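Local coordinates for protein Nup188 (Myceliophthora thermophila, PDB 4KF8) that is a scaffold nucleoporin of the nuclear pore complex that shares structural and functional properties with nuclear transport receptors, at residues S252-L256 with A285-V289; W315-L321 with I374-L378. One frame throughout, in Å; residues are numbered along the deposited sequence.

Interaction 1 of 2, residues S252-L256 with A285-V289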
# COMPACT_ATOMS: atom_id res chain seq x y z
N SER A 252 2.15 -12.74 -13.22
CA SER A 252 2.11 -11.31 -13.53
C SER A 252 2.26 -11.03 -15.02
O SER A 252 1.67 -10.08 -15.54
CB SER A 252 3.21 -10.57 -12.76
OG SER A 252 4.50 -11.01 -13.14
N VAL A 253 3.03 -11.86 -15.71
CA VAL A 253 3.25 -11.71 -17.14
C VAL A 253 2.10 -12.32 -17.94
O VAL A 253 1.58 -11.71 -18.87
CB VAL A 253 4.57 -12.36 -17.58
CG1 VAL A 253 4.83 -12.09 -19.06
CG2 VAL A 253 5.72 -11.85 -16.73
N ASP A 254 1.69 -13.53 -17.55
CA ASP A 254 0.63 -14.25 -18.25
C ASP A 254 -0.72 -13.55 -18.17
O ASP A 254 -1.55 -13.70 -19.07
CB ASP A 254 0.52 -15.68 -17.73
CG ASP A 254 1.66 -16.57 -18.18
OD1 ASP A 254 2.25 -16.27 -19.25
OD2 ASP A 254 1.96 -17.56 -17.49
N ARG A 255 -0.94 -12.80 -17.10
CA ARG A 255 -2.21 -12.09 -16.91
C ARG A 255 -2.44 -11.01 -17.96
O ARG A 255 -3.57 -10.77 -18.38
CB ARG A 255 -2.30 -11.48 -15.51
CG ARG A 255 -2.97 -12.39 -14.50
CD ARG A 255 -3.32 -11.63 -13.23
NE ARG A 255 -2.14 -11.29 -12.45
CZ ARG A 255 -1.55 -12.12 -11.60
NH1 ARG A 255 -2.03 -13.35 -11.43
NH2 ARG A 255 -0.48 -11.74 -10.92
N LEU A 256 -1.36 -10.35 -18.38
CA LEU A 256 -1.47 -9.25 -19.33
C LEU A 256 -1.24 -9.73 -20.76
O LEU A 256 -0.89 -8.93 -21.64
CB LEU A 256 -0.48 -8.14 -18.98
CG LEU A 256 -0.61 -7.54 -17.58
CD1 LEU A 256 0.25 -6.30 -17.47
CD2 LEU A 256 -2.06 -7.22 -17.26
N ALA A 285 -3.24 -5.11 -11.81
CA ALA A 285 -2.38 -6.00 -12.56
C ALA A 285 -1.33 -5.21 -13.33
O ALA A 285 -0.22 -5.69 -13.57
CB ALA A 285 -3.20 -6.85 -13.52
N LEU A 286 -1.69 -3.99 -13.71
CA LEU A 286 -0.79 -3.12 -14.45
C LEU A 286 0.24 -2.47 -13.53
O LEU A 286 1.36 -2.19 -13.95
CB LEU A 286 -1.58 -2.04 -15.19
CG LEU A 286 -2.59 -2.53 -16.23
CD1 LEU A 286 -3.31 -1.36 -16.88
CD2 LEU A 286 -1.88 -3.37 -17.28
N SER A 287 -0.14 -2.23 -12.28
CA SER A 287 0.75 -1.60 -11.31
C SER A 287 1.70 -2.62 -10.70
O SER A 287 2.82 -2.29 -10.32
CB SER A 287 -0.05 -0.90 -10.22
OG SER A 287 -0.74 -1.85 -9.41
N GLU A 288 1.23 -3.86 -10.59
CA GLU A 288 2.06 -4.96 -10.12
C GLU A 288 3.23 -5.14 -11.07
O GLU A 288 4.39 -5.18 -10.65
CB GLU A 288 1.24 -6.24 -10.06
CG GLU A 288 2.02 -7.45 -9.58
CD GLU A 288 1.51 -8.75 -10.17
OE1 GLU A 288 0.88 -8.70 -11.25
OE2 GLU A 288 1.73 -9.81 -9.56
N VAL A 289 2.91 -5.25 -12.35
CA VAL A 289 3.90 -5.38 -13.41
C VAL A 289 4.77 -4.13 -13.49
O VAL A 289 5.97 -4.21 -13.74
CB VAL A 289 3.21 -5.64 -14.77
CG1 VAL A 289 4.21 -5.59 -15.92
CG2 VAL A 289 2.49 -6.98 -14.74

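Interaction 2 of 2, residues W315-L321 with I374-L378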
# COMPACT_ATOMS: atom_id res chain seq x y z
N TRP A 315 12.20 -13.19 -14.30
CA TRP A 315 11.02 -12.46 -14.75
C TRP A 315 11.20 -12.03 -16.20
O TRP A 315 11.96 -11.11 -16.49
CB TRP A 315 10.77 -11.25 -13.86
CG TRP A 315 9.41 -10.64 -14.04
CD1 TRP A 315 8.21 -11.22 -13.79
CD2 TRP A 315 9.12 -9.31 -14.50
NE1 TRP A 315 7.19 -10.35 -14.07
CE2 TRP A 315 7.72 -9.17 -14.51
CE3 TRP A 315 9.91 -8.23 -14.90
CZ2 TRP A 315 7.09 -8.00 -14.91
CZ3 TRP A 315 9.28 -7.06 -15.30
CH2 TRP A 315 7.89 -6.96 -15.30
N ASP A 316 10.51 -12.71 -17.11
CA ASP A 316 10.65 -12.45 -18.54
C ASP A 316 10.16 -11.06 -18.92
O ASP A 316 8.96 -10.82 -19.02
CB ASP A 316 9.91 -13.52 -19.36
CG ASP A 316 10.21 -13.43 -20.85
OD1 ASP A 316 11.25 -12.85 -21.22
OD2 ASP A 316 9.40 -13.95 -21.64
N SER A 317 11.11 -10.15 -19.15
CA SER A 317 10.79 -8.78 -19.55
C SER A 317 10.27 -8.75 -20.98
O SER A 317 9.38 -7.97 -21.30
CB SER A 317 12.04 -7.90 -19.46
OG SER A 317 12.63 -7.97 -18.17
N GLY A 318 10.84 -9.61 -21.82
CA GLY A 318 10.52 -9.64 -23.24
C GLY A 318 9.05 -9.85 -23.53
O GLY A 318 8.47 -9.15 -24.37
N ALA A 319 8.44 -10.81 -22.84
CA ALA A 319 7.02 -11.09 -23.02
C ALA A 319 6.17 -9.90 -22.58
O ALA A 319 5.18 -9.57 -23.23
CB ALA A 319 6.63 -12.34 -22.25
N VAL A 320 6.58 -9.26 -21.49
CA VAL A 320 5.84 -8.12 -20.95
C VAL A 320 5.74 -6.96 -21.94
O VAL A 320 4.66 -6.43 -22.17
CB VAL A 320 6.47 -7.63 -19.62
CG1 VAL A 320 5.79 -6.35 -19.16
CG2 VAL A 320 6.36 -8.71 -18.56
N LEU A 321 6.88 -6.59 -22.52
CA LEU A 321 6.93 -5.52 -23.51
C LEU A 321 5.95 -5.74 -24.66
O LEU A 321 5.14 -4.86 -24.98
CB LEU A 321 8.35 -5.38 -24.08
CG LEU A 321 9.39 -4.71 -23.18
CD1 LEU A 321 10.69 -5.49 -23.19
CD2 LEU A 321 9.63 -3.27 -23.64
N ILE A 374 5.69 1.24 -18.17
CA ILE A 374 6.33 -0.07 -18.21
C ILE A 374 7.13 -0.21 -19.49
O ILE A 374 8.17 -0.88 -19.52
CB ILE A 374 5.28 -1.20 -18.12
CG1 ILE A 374 4.39 -1.02 -16.89
CG2 ILE A 374 5.97 -2.56 -18.10
CD1 ILE A 374 3.31 -2.06 -16.76
N ARG A 375 6.65 0.43 -20.55
CA ARG A 375 7.35 0.44 -21.82
C ARG A 375 8.66 1.22 -21.71
O ARG A 375 9.70 0.77 -22.18
CB ARG A 375 6.47 1.06 -22.90
CG ARG A 375 7.12 1.18 -24.27
CD ARG A 375 6.22 1.95 -25.23
NE ARG A 375 5.73 3.18 -24.61
CZ ARG A 375 6.39 4.34 -24.62
NH1 ARG A 375 7.58 4.42 -25.21
NH2 ARG A 375 5.87 5.40 -24.03
N ASP A 376 8.60 2.39 -21.08
CA ASP A 376 9.77 3.24 -20.90
C ASP A 376 10.85 2.55 -20.08
O ASP A 376 12.02 2.53 -20.47
CB ASP A 376 9.38 4.55 -20.22
CG ASP A 376 8.32 5.33 -20.99
OD1 ASP A 376 8.34 5.27 -22.24
OD2 ASP A 376 7.48 5.99 -20.34
N VAL A 377 10.46 1.98 -18.95
CA VAL A 377 11.39 1.30 -18.05
C VAL A 377 12.14 0.17 -18.75
O VAL A 377 13.36 0.18 -18.84
CB VAL A 377 10.66 0.74 -16.81
CG1 VAL A 377 11.58 -0.18 -16.02
CG2 VAL A 377 10.15 1.87 -15.94
N LEU A 378 11.38 -0.81 -19.24
CA LEU A 378 11.97 -2.01 -19.84
C LEU A 378 12.81 -1.73 -21.09
O LEU A 378 13.58 -2.58 -21.52
CB LEU A 378 10.87 -3.03 -20.17
CG LEU A 378 10.15 -3.67 -18.99
CD1 LEU A 378 9.01 -4.55 -19.48
CD2 LEU A 378 11.11 -4.49 -18.15

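Interaction 1 of 2, residues S252-L256 with A285-V289
L256 reaches from the turn that follows helix 246-254 into the side of helix 284-303. Its CD1 meets V289 CG2 at 3.6 Å, the two side chains approaching tip to tip, and also touches L286 CD2; CD2 rests on A285 CB at 3.9 Å and on the same L286 methyl. A forked leucine suits this place because it straddles L286 CD2 while reaching a different neighbour with each branch, and the single methyl of A285 leaves room for L256 CD2. L286 sets off away from the turn, but its CD2 still reaches both methyls of L256, and the same side chain also packs on A367, L370 and L371 of helix 362-378.

The polar part lies beside this apolar patch. NH2 of R255 forms a salt bridge with E288, its two hydrogen bonds both weak: that to OE2 (3.2 Å) is bent to 123°, whereas that to OE1 (3.3 Å) is nearly straight. The carboxylate meets the guanidinium at its edge, the planes only 24° apart. E288 reaches it with CG anti to the backbone N (chi1 -180°) and the chain extended beyond. W215 NE1 also donates to OE2, so this buried carboxylate is tied to helix 206-226 as well. S252 lays its CB against the carboxylate and turns OG to W315. Such helix packing in an all-helical TPR-clan domain is consistent with a solenoid-like stack.

Interaction 2 of 2, residues W315-L321 with I374-L378
L378 of helix 362-378 packs its side chain into the first turn of helix 317-328. Its CD1 lies against V320 CG1 at 3.7 Å, the side chains crossing at about a right angle, and also meets L321 CG. Its CD2 reaches S317 CB at 3.8 Å and, more loosely, W315 CZ3 (4.3 Å). L321 leans over the base of the same leucine, CD2 to L378 CB at 3.7 Å. Cutting L321 back to an alanine removes CG and both methyls, which is likely to leave L378 CB and CD1 without cover on this partly exposed side. Deeper in, V320 CG1 touches I374 CG2 at 3.9 Å; with CG1 anti to its backbone N (chi1 173°), V320 turns its other methyl, CG2, over one face of the W315 ring. Branched aliphatic residues suit such an interface.

No polar bond crosses the contact; D316, at the N-cap of helix 317-328, accepts a weak bond from G318 N through OD1, and W315 NE1 bonds to S252 outside it. The short helical segments run roughly antiparallel, their directions 145° apart and their axes 10.4 Å apart, consistent with the helix packing of an alpha-solenoid-like scaffold domain.

Both contacts use a leucine fitted among small or branched apolar groups, but interaction 1 is the more buried and adds a salt bridge, whereas interaction 2 is apolar across its interface and reaches toward the surface. Their centres lie 10 Å apart, and they meet directly: S252 OG and W315 NE1, 2.9 Å apart, form a probable hydrogen bond, while V253 CG1 packs on A319 CB. V289 of interaction 1 also touches V320 and I374 of interaction 2, so helix 284-303 adjoins both helices of the second contact. Charge is thus paired beside helix 206-226, while aliphatic packing continues toward the C-terminal end of the modelled chain.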